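Long-range contact in pectate lyase (Bacillus, PDB 3VMV), which probably cleaves polygalacturonate, the backbone of pectin, by beta-elimination, as a secreted lyase of polysaccharide lyase family 1: residues T55-K69 with N89-A102. Numbering follows the deposited sequence.
Sequences TITQGNSPQSLIDVK and NGEFDGIGIRLSNA. With SO4 (sulfate ion), chain B.
Ile56 pairs with Phe92, and Ile66 to Val68 pair with Ile97 to Leu99, in two parallel ladders; the axes of 66-68 and 97-100 run 4.9 Å apart at 20°. These are stacked rungs of the family's right-handed parallel beta-helix. Ile56 CG1 sits over the centre of the Phe92 ring, 3.9 Å from its centroid, a CH-pi contact. Ile97 CD1 lies over the opposite face, toward the rim, and Ile66 CG1 comes up at the edge. Val68 CB presses tightly on Leu99 CD2 at 3.5 Å. Between the ladders, Ile95 is extended, CG1 anti to the backbone N and CD1 anti again (chi2 166°), and CD1 reaches Ser61 CB. Bent at chi2 (-69°), Gln58 brings its NE2 to Gly94 O at 2.9 Å and Ser64 O at 3.0 Å, so both amide hydrogens are used, tying Gln58 to Gly94 and to its own loop at Ser64. Outside the coil, Arg98 NH1 makes a salt bridge with Asp67 OD1 (3.0 Å), approaching from above the carboxylate plane. Leu65 CD2 lies over one guanidinium face, while a sulfate, probably from the crystallisation liquor, accepts hydrogen bonds from NH1 and NH2. Glu119 makes a second salt bridge, to NH2. Helix 28-40 packs Ile31 against Ile56 and Ile66; strands 111-113 and 123-126 continue the stack on the next coil.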
ATOM      1  N   THR A  55      -8.639   2.169  19.915  1.00 17.39           N
ATOM      2  CA  THR A  55      -7.672   1.177  19.435  1.00 13.83           C
ATOM      3  C   THR A  55      -8.363  -0.159  19.148  1.00 14.24           C
ATOM      4  O   THR A  55      -8.962  -0.767  20.032  1.00 17.15           O
ATOM      5  CB  THR A  55      -6.540   0.993  20.446  1.00 17.56           C
ATOM      6  OG1 THR A  55      -5.855   2.251  20.603  1.00 19.16           O
ATOM      7  CG2 THR A  55      -5.512  -0.045  19.960  1.00 15.73           C
ATOM      8  N   ILE A  56      -8.339  -0.527  17.874  1.00 14.42           N
ATOM      9  CA  ILE A  56      -8.929  -1.768  17.377  1.00 12.78           C
ATOM     10  C   ILE A  56      -7.935  -2.915  17.556  1.00 12.28           C
ATOM     11  O   ILE A  56      -6.757  -2.757  17.274  1.00 13.61           O
ATOM     12  CB  ILE A  56      -9.229  -1.595  15.885  1.00 12.26           C
ATOM     13  CG1 ILE A  56      -9.917  -0.256  15.605  1.00 12.82           C
ATOM     14  CG2 ILE A  56      -9.996  -2.806  15.329  1.00 13.97           C
ATOM     15  CD1 ILE A  56     -11.203  -0.045  16.456  1.00 13.71           C
ATOM     16  N   THR A  57      -8.388  -4.063  18.051  1.00 14.97           N
ATOM     17  CA  THR A  57      -7.448  -5.114  18.464  1.00 15.72           C
ATOM     18  C   THR A  57      -8.054  -6.454  18.138  1.00 14.61           C
ATOM     19  O   THR A  57      -9.253  -6.539  17.898  1.00 17.20           O
ATOM     20  CB  THR A  57      -7.203  -5.108  20.013  1.00 15.32           C
ATOM     21  OG1 THR A  57      -8.434  -5.361  20.712  1.00 16.43           O
ATOM     22  CG2 THR A  57      -6.617  -3.789  20.497  1.00 19.42           C
ATOM     23  N   GLN A  58      -7.264  -7.516  18.244  1.00 14.68           N
ATOM     24  CA  GLN A  58      -7.845  -8.858  18.177  1.00 14.54           C
ATOM     25  C   GLN A  58      -8.900  -9.061  19.274  1.00 18.24           C
ATOM     26  O   GLN A  58      -9.977  -9.624  19.030  1.00 18.26           O
ATOM     27  CB  GLN A  58      -6.731  -9.920  18.318  1.00 14.50           C
ATOM     28  CG  GLN A  58      -5.763  -9.946  17.151  1.00 14.94           C
ATOM     29  CD  GLN A  58      -6.409 -10.455  15.889  1.00 14.36           C
ATOM     30  OE1 GLN A  58      -7.342 -11.263  15.943  1.00 17.70           O
ATOM     31  NE2 GLN A  58      -5.907 -10.011  14.745  1.00 14.21           N
ATOM     32  N   GLY A  59      -8.588  -8.617  20.492  1.00 15.50           N
ATOM     33  CA  GLY A  59      -9.465  -8.819  21.625  1.00 16.70           C
ATOM     34  C   GLY A  59     -10.822  -8.141  21.478  1.00 18.57           C
ATOM     35  O   GLY A  59     -11.804  -8.627  22.036  1.00 19.72           O
ATOM     36  N   ASN A  60     -10.889  -7.031  20.726  1.00 18.24           N
ATOM     37  CA  ASN A  60     -12.187  -6.349  20.599  1.00 17.74           C
ATOM     38  C   ASN A  60     -12.849  -6.486  19.220  1.00 17.59           C
ATOM     39  O   ASN A  60     -13.802  -5.769  18.916  1.00 16.13           O
ATOM     40  CB  ASN A  60     -12.149  -4.871  21.091  1.00 15.71           C
ATOM     41  CG  ASN A  60     -11.287  -3.948  20.206  1.00 13.34           C
ATOM     42  OD1 ASN A  60     -11.146  -4.138  18.987  1.00 14.61           O
ATOM     43  ND2 ASN A  60     -10.763  -2.875  20.849  1.00 16.66           N
ATOM     44  N   SER A  61     -12.350  -7.437  18.426  1.00 15.47           N
ATOM     45  CA  SER A  61     -12.850  -7.714  17.062  1.00 13.93           C
ATOM     46  C   SER A  61     -13.318  -9.153  16.976  1.00 16.05           C
ATOM     47  O   SER A  61     -12.738 -10.037  17.621  1.00 17.69           O
ATOM     48  CB  SER A  61     -11.740  -7.508  16.022  1.00 16.00           C
ATOM     49  OG  SER A  61     -11.270  -6.162  16.129  1.00 15.12           O
ATOM     50  N   PRO A  62     -14.360  -9.386  16.192  1.00 15.81           N
ATOM     51  CA  PRO A  62     -14.982 -10.719  16.161  1.00 17.17           C
ATOM     52  C   PRO A  62     -14.320 -11.692  15.179  1.00 17.32           C
ATOM     53  O   PRO A  62     -14.585 -12.894  15.297  1.00 19.59           O
ATOM     54  CB  PRO A  62     -16.408 -10.420  15.707  1.00 17.44           C
ATOM     55  CG  PRO A  62     -16.248  -9.192  14.817  1.00 17.85           C
ATOM     56  CD  PRO A  62     -15.163  -8.369  15.477  1.00 16.66           C
ATOM     57  N   GLN A  63     -13.542 -11.199  14.221  1.00 15.87           N
ATOM     58  CA  GLN A  63     -12.753 -12.043  13.310  1.00 17.01           C
ATOM     59  C   GLN A  63     -11.296 -11.646  13.453  1.00 14.99           C
ATOM     60  O   GLN A  63     -10.993 -10.630  14.082  1.00 14.61           O
ATOM     61  CB  GLN A  63     -13.174 -11.822  11.845  1.00 16.87           C
ATOM     62  CG  GLN A  63     -14.629 -12.205  11.613  1.00 24.49           C
ATOM     63  CD  GLN A  63     -15.114 -11.823  10.229  1.00 22.54           C
ATOM     64  OE1 GLN A  63     -14.473 -12.123   9.225  1.00 28.53           O
ATOM     65  NE2 GLN A  63     -16.244 -11.144  10.180  1.00 27.70           N
ATOM     66  N   SER A  64     -10.398 -12.419  12.850  1.00 14.29           N
ATOM     67  CA  SER A  64      -8.960 -12.152  13.005  1.00 14.84           C
ATOM     68  C   SER A  64      -8.450 -11.011  12.117  1.00 14.64           C
ATOM     69  O   SER A  64      -7.266 -10.689  12.137  1.00 14.04           O
ATOM     70  CB  SER A  64      -8.139 -13.411  12.690  1.00 17.76           C
ATOM     71  OG  SER A  64      -8.395 -14.410  13.660  1.00 27.13           O
ATOM     72  N   LEU A  65      -9.349 -10.418  11.339  1.00 12.82           N
ATOM     73  CA  LEU A  65      -9.062  -9.230  10.525  1.00 13.05           C
ATOM     74  C   LEU A  65     -10.359  -8.453  10.399  1.00 14.54           C
ATOM     75  O   LEU A  65     -11.402  -8.965  10.778  1.00 13.58           O
ATOM     76  CB  LEU A  65      -8.502  -9.618   9.148  1.00 12.48           C
ATOM     77  CG  LEU A  65      -9.227 -10.662   8.305  1.00 13.59           C
ATOM     78  CD1 LEU A  65     -10.508 -10.087   7.687  1.00 16.95           C
ATOM     79  CD2 LEU A  65      -8.306 -11.165   7.207  1.00 16.52           C
ATOM     80  N   ILE A  66     -10.277  -7.202   9.942  1.00 12.02           N
ATOM     81  CA  ILE A  66     -11.458  -6.386   9.688  1.00 12.59           C
ATOM     82  C   ILE A  66     -11.818  -6.628   8.235  1.00 13.43           C
ATOM     83  O   ILE A  66     -11.060  -6.276   7.326  1.00 14.43           O
ATOM     84  CB  ILE A  66     -11.129  -4.893   9.932  1.00 13.74           C
ATOM     85  CG1 ILE A  66     -10.714  -4.681  11.397  1.00 14.31           C
ATOM     86  CG2 ILE A  66     -12.344  -4.027   9.573  1.00 17.98           C
ATOM     87  CD1 ILE A  66     -11.785  -5.059  12.421  1.00 15.14           C
ATOM     88  N   ASP A  67     -12.948  -7.282   8.023  1.00 14.21           N
ATOM     89  CA  ASP A  67     -13.331  -7.868   6.745  1.00 14.48           C
ATOM     90  C   ASP A  67     -14.233  -6.887   5.998  1.00 14.42           C
ATOM     91  O   ASP A  67     -15.464  -6.878   6.168  1.00 16.50           O
ATOM     92  CB  ASP A  67     -14.068  -9.185   7.066  1.00 14.63           C
ATOM     93  CG  ASP A  67     -13.991 -10.270   5.975  1.00 23.91           C
ATOM     94  OD1 ASP A  67     -13.296 -10.138   4.985  1.00 24.49           O
ATOM     95  OD2 ASP A  67     -14.692 -11.294   6.157  1.00 33.50           O
ATOM     96  N   VAL A  68     -13.620  -6.097   5.119  1.00 14.08           N
ATOM     97  CA  VAL A  68     -14.373  -5.213   4.198  1.00 11.24           C
ATOM     98  C   VAL A  68     -14.793  -6.026   2.987  1.00 12.09           C
ATOM     99  O   VAL A  68     -14.132  -6.053   1.948  1.00 12.98           O
ATOM    100  CB  VAL A  68     -13.580  -3.937   3.830  1.00 13.05           C
ATOM    101  CG1 VAL A  68     -14.464  -3.004   2.977  1.00 15.35           C
ATOM    102  CG2 VAL A  68     -13.104  -3.238   5.101  1.00 16.11           C
ATOM    103  N   LYS A  69     -15.890  -6.770   3.174  1.00 12.52           N
ATOM    104  CA  LYS A  69     -16.364  -7.779   2.249  1.00 16.18           C
ATOM    105  C   LYS A  69     -17.861  -7.813   2.423  1.00 16.25           C
ATOM    106  O   LYS A  69     -18.377  -7.664   3.531  1.00 16.02           O
ATOM    107  CB  LYS A  69     -15.794  -9.156   2.630  1.00 17.60           C
ATOM    108  CG  LYS A  69     -16.110 -10.235   1.611  1.00 18.39           C
ATOM    109  CD  LYS A  69     -15.677 -11.616   2.117  1.00 21.86           C
ATOM    110  CE  LYS A  69     -14.145 -11.726   2.115  1.00 23.34           C
ATOM    111  NZ  LYS A  69     -13.756 -13.154   2.252  1.00 22.97           N
ATOM    112  N   ASN A  89      -5.808   8.954  17.117  1.00 18.67           N
ATOM    113  CA  ASN A  89      -6.499   7.913  17.886  1.00 19.23           C
ATOM    114  C   ASN A  89      -7.040   6.745  17.085  1.00 14.91           C
ATOM    115  O   ASN A  89      -7.613   5.809  17.676  1.00 16.48           O
ATOM    116  CB  ASN A  89      -7.637   8.514  18.743  1.00 22.41           C
ATOM    117  CG  ASN A  89      -7.130   9.557  19.680  1.00 33.14           C
ATOM    118  OD1 ASN A  89      -6.126   9.344  20.361  1.00 36.44           O
ATOM    119  ND2 ASN A  89      -7.775  10.716  19.687  1.00 39.96           N
ATOM    120  N   GLY A  90      -6.833   6.748  15.765  1.00 13.99           N
ATOM    121  CA  GLY A  90      -7.319   5.670  14.896  1.00 11.89           C
ATOM    122  C   GLY A  90      -6.270   4.607  14.766  1.00 11.42           C
ATOM    123  O   GLY A  90      -5.523   4.611  13.813  1.00 15.05           O
ATOM    124  N   GLU A  91      -6.225   3.682  15.709  1.00 13.90           N
ATOM    125  CA  GLU A  91      -5.118   2.748  15.795  1.00 13.17           C
ATOM    126  C   GLU A  91      -5.635   1.316  15.692  1.00 12.37           C
ATOM    127  O   GLU A  91      -6.630   0.998  16.353  1.00 14.48           O
ATOM    128  CB  GLU A  91      -4.381   2.924  17.120  1.00 16.35           C
ATOM    129  CG  GLU A  91      -3.211   1.970  17.262  1.00 16.72           C
ATOM    130  CD  GLU A  91      -2.520   2.039  18.605  1.00 26.19           C
ATOM    131  OE1 GLU A  91      -2.890   2.920  19.418  1.00 29.55           O
ATOM    132  OE2 GLU A  91      -1.605   1.204  18.863  1.00 21.06           O
ATOM    133  N   PHE A  92      -4.955   0.495  14.872  1.00 11.47           N
ATOM    134  CA  PHE A  92      -5.258  -0.933  14.735  1.00 12.18           C
ATOM    135  C   PHE A  92      -3.998  -1.641  15.206  1.00 11.88           C
ATOM    136  O   PHE A  92      -2.994  -1.639  14.501  1.00 12.00           O
ATOM    137  CB  PHE A  92      -5.547  -1.297  13.261  1.00 11.68           C
ATOM    138  CG  PHE A  92      -6.808  -0.693  12.706  1.00 11.26           C
ATOM    139  CD1 PHE A  92      -7.911  -1.495  12.415  1.00 12.29           C
ATOM    140  CD2 PHE A  92      -6.890   0.668  12.478  1.00 13.99           C
ATOM    141  CE1 PHE A  92      -9.086  -0.948  11.911  1.00 15.57           C
ATOM    142  CE2 PHE A  92      -8.095   1.234  11.979  1.00 12.65           C
ATOM    143  CZ  PHE A  92      -9.166   0.414  11.684  1.00 14.22           C
ATOM    144  N   ASP A  93      -4.046  -2.204  16.409  1.00 13.15           N
ATOM    145  CA  ASP A  93      -2.887  -2.825  17.043  1.00 13.42           C
ATOM    146  C   ASP A  93      -3.054  -4.341  16.957  1.00 13.26           C
ATOM    147  O   ASP A  93      -3.877  -4.943  17.665  1.00 15.40           O
ATOM    148  CB  ASP A  93      -2.796  -2.358  18.494  1.00 15.45           C
ATOM    149  CG  ASP A  93      -1.623  -2.993  19.235  1.00 19.03           C
ATOM    150  OD1 ASP A  93      -0.838  -3.755  18.614  1.00 16.77           O
ATOM    151  OD2 ASP A  93      -1.496  -2.717  20.454  1.00 26.00           O
ATOM    152  N   GLY A  94      -2.315  -4.941  16.019  1.00 11.74           N
ATOM    153  CA  GLY A  94      -2.322  -6.391  15.909  1.00 13.55           C
ATOM    154  C   GLY A  94      -3.441  -6.930  15.067  1.00 15.66           C
ATOM    155  O   GLY A  94      -3.656  -8.158  15.082  1.00 14.12           O
ATOM    156  N   ILE A  95      -4.157  -6.067  14.341  1.00 12.63           N
ATOM    157  CA  ILE A  95      -5.243  -6.558  13.472  1.00 11.08           C
ATOM    158  C   ILE A  95      -5.257  -5.665  12.259  1.00 13.41           C
ATOM    159  O   ILE A  95      -5.134  -4.444  12.390  1.00 13.06           O
ATOM    160  CB  ILE A  95      -6.644  -6.592  14.177  1.00 11.93           C
ATOM    161  CG1 ILE A  95      -7.656  -7.252  13.247  1.00 10.43           C
ATOM    162  CG2 ILE A  95      -7.058  -5.200  14.668  1.00 14.93           C
ATOM    163  CD1 ILE A  95      -8.978  -7.650  13.948  1.00 14.68           C
ATOM    164  N   GLY A  96      -5.357  -6.296  11.102  1.00 11.26           N
ATOM    165  CA  GLY A  96      -5.354  -5.587   9.839  1.00 11.80           C
ATOM    166  C   GLY A  96      -6.688  -5.572   9.146  1.00 13.30           C
ATOM    167  O   GLY A  96      -7.681  -6.150   9.606  1.00 13.36           O
ATOM    168  N   ILE A  97      -6.724  -4.818   8.058  1.00 10.14           N
ATOM    169  CA  ILE A  97      -7.924  -4.681   7.231  1.00 10.61           C
ATOM    170  C   ILE A  97      -7.777  -5.430   5.930  1.00 11.67           C
ATOM    171  O   ILE A  97      -6.714  -5.395   5.318  1.00 11.24           O
ATOM    172  CB  ILE A  97      -8.132  -3.179   6.892  1.00 11.11           C
ATOM    173  CG1 ILE A  97      -8.344  -2.403   8.194  1.00 11.35           C
ATOM    174  CG2 ILE A  97      -9.358  -3.015   5.976  1.00 14.94           C
ATOM    175  CD1 ILE A  97      -8.340  -0.828   8.006  1.00 12.84           C
ATOM    176  N   ARG A  98      -8.835  -6.120   5.495  1.00 11.20           N
ATOM    177  CA  ARG A  98      -8.835  -6.768   4.193  1.00 10.38           C
ATOM    178  C   ARG A  98      -9.950  -6.203   3.350  1.00 11.15           C
ATOM    179  O   ARG A  98     -11.100  -6.176   3.776  1.00 13.10           O
ATOM    180  CB  ARG A  98      -8.948  -8.298   4.273  1.00 11.36           C
ATOM    181  CG  ARG A  98      -8.904  -8.977   2.901  1.00 13.99           C
ATOM    182  CD  ARG A  98      -8.875 -10.502   3.040  1.00 13.44           C
ATOM    183  NE  ARG A  98     -10.114 -10.964   3.656  1.00 16.03           N
ATOM    184  CZ  ARG A  98     -10.300 -12.208   4.131  1.00 15.28           C
ATOM    185  NH1 ARG A  98     -11.479 -12.534   4.639  1.00 17.84           N
ATOM    186  NH2 ARG A  98      -9.314 -13.098   4.109  1.00 13.25           N
ATOM    187  N   LEU A  99      -9.613  -5.790   2.139  1.00 10.59           N
ATOM    188  CA  LEU A  99     -10.635  -5.362   1.185  1.00 11.31           C
ATOM    189  C   LEU A  99     -10.842  -6.448   0.164  1.00 11.61           C
ATOM    190  O   LEU A  99      -9.892  -6.804  -0.556  1.00 11.04           O
ATOM    191  CB  LEU A  99     -10.206  -4.063   0.501  1.00 13.30           C
ATOM    192  CG  LEU A  99      -9.794  -2.846   1.357  1.00 19.68           C
ATOM    193  CD1 LEU A  99      -9.585  -1.628   0.404  1.00 17.90           C
ATOM    194  CD2 LEU A  99     -10.709  -2.507   2.479  1.00 19.59           C
ATOM    195  N   SER A 100     -12.055  -6.964   0.037  1.00 11.43           N
ATOM    196  CA  SER A 100     -12.319  -8.070  -0.882  1.00 13.66           C
ATOM    197  C   SER A 100     -13.498  -7.700  -1.790  1.00 14.25           C
ATOM    198  O   SER A 100     -14.598  -7.420  -1.305  1.00 14.13           O
ATOM    199  CB  SER A 100     -12.622  -9.333  -0.067  1.00 17.00           C
ATOM    200  OG  SER A 100     -13.161 -10.350  -0.889  1.00 19.33           O
ATOM    201  N   ASN A 101     -13.239  -7.664  -3.088  1.00 14.73           N
ATOM    202  CA  ASN A 101     -14.202  -7.159  -4.076  1.00 12.66           C
ATOM    203  C   ASN A 101     -14.859  -5.864  -3.596  1.00 13.12           C
ATOM    204  O   ASN A 101     -16.069  -5.682  -3.610  1.00 14.93           O
ATOM    205  CB  ASN A 101     -15.239  -8.223  -4.451  1.00 14.94           C
ATOM    206  CG  ASN A 101     -15.854  -7.974  -5.829  1.00 14.01           C
ATOM    207  OD1 ASN A 101     -15.421  -7.118  -6.586  1.00 19.22           O
ATOM    208  ND2 ASN A 101     -16.902  -8.774  -6.156  1.00 21.16           N
ATOM    209  N   ALA A 102     -13.980  -4.978  -3.144  1.00 13.48           N
ATOM    210  CA  ALA A 102     -14.365  -3.734  -2.533  1.00 12.78           C
ATOM    211  C   ALA A 102     -14.104  -2.586  -3.495  1.00 11.19           C
ATOM    212  O   ALA A 102     -13.049  -2.551  -4.120  1.00 13.83           O
ATOM    213  CB  ALA A 102     -13.563  -3.562  -1.234  1.00 11.03           C
TER
HETATM  214  S   SO4 B 401     -10.400 -15.978   6.092  1.00 28.43           S
HETATM  215  O1  SO4 B 401     -10.101 -15.530   7.445  1.00 36.13           O
HETATM  216  O2  SO4 B 401     -11.646 -15.413   5.624  1.00 19.63           O
HETATM  217  O3  SO4 B 401      -9.305 -15.581   5.210  1.00 29.24           O
HETATM  218  O4  SO4 B 401     -10.555 -17.424   6.080  1.00 35.25           O
HETATM  219  O   HOH W   1      -6.615   4.854  20.044  1.00 22.52           O
HETATM  220  O   HOH W   2      -4.358  -7.214  18.914  1.00 17.79           O
HETATM  221  O   HOH W   3      -5.241  -9.276  11.013  1.00 15.42           O
HETATM  222  O   HOH W   4     -12.252  -8.872   2.975  1.00 21.96           O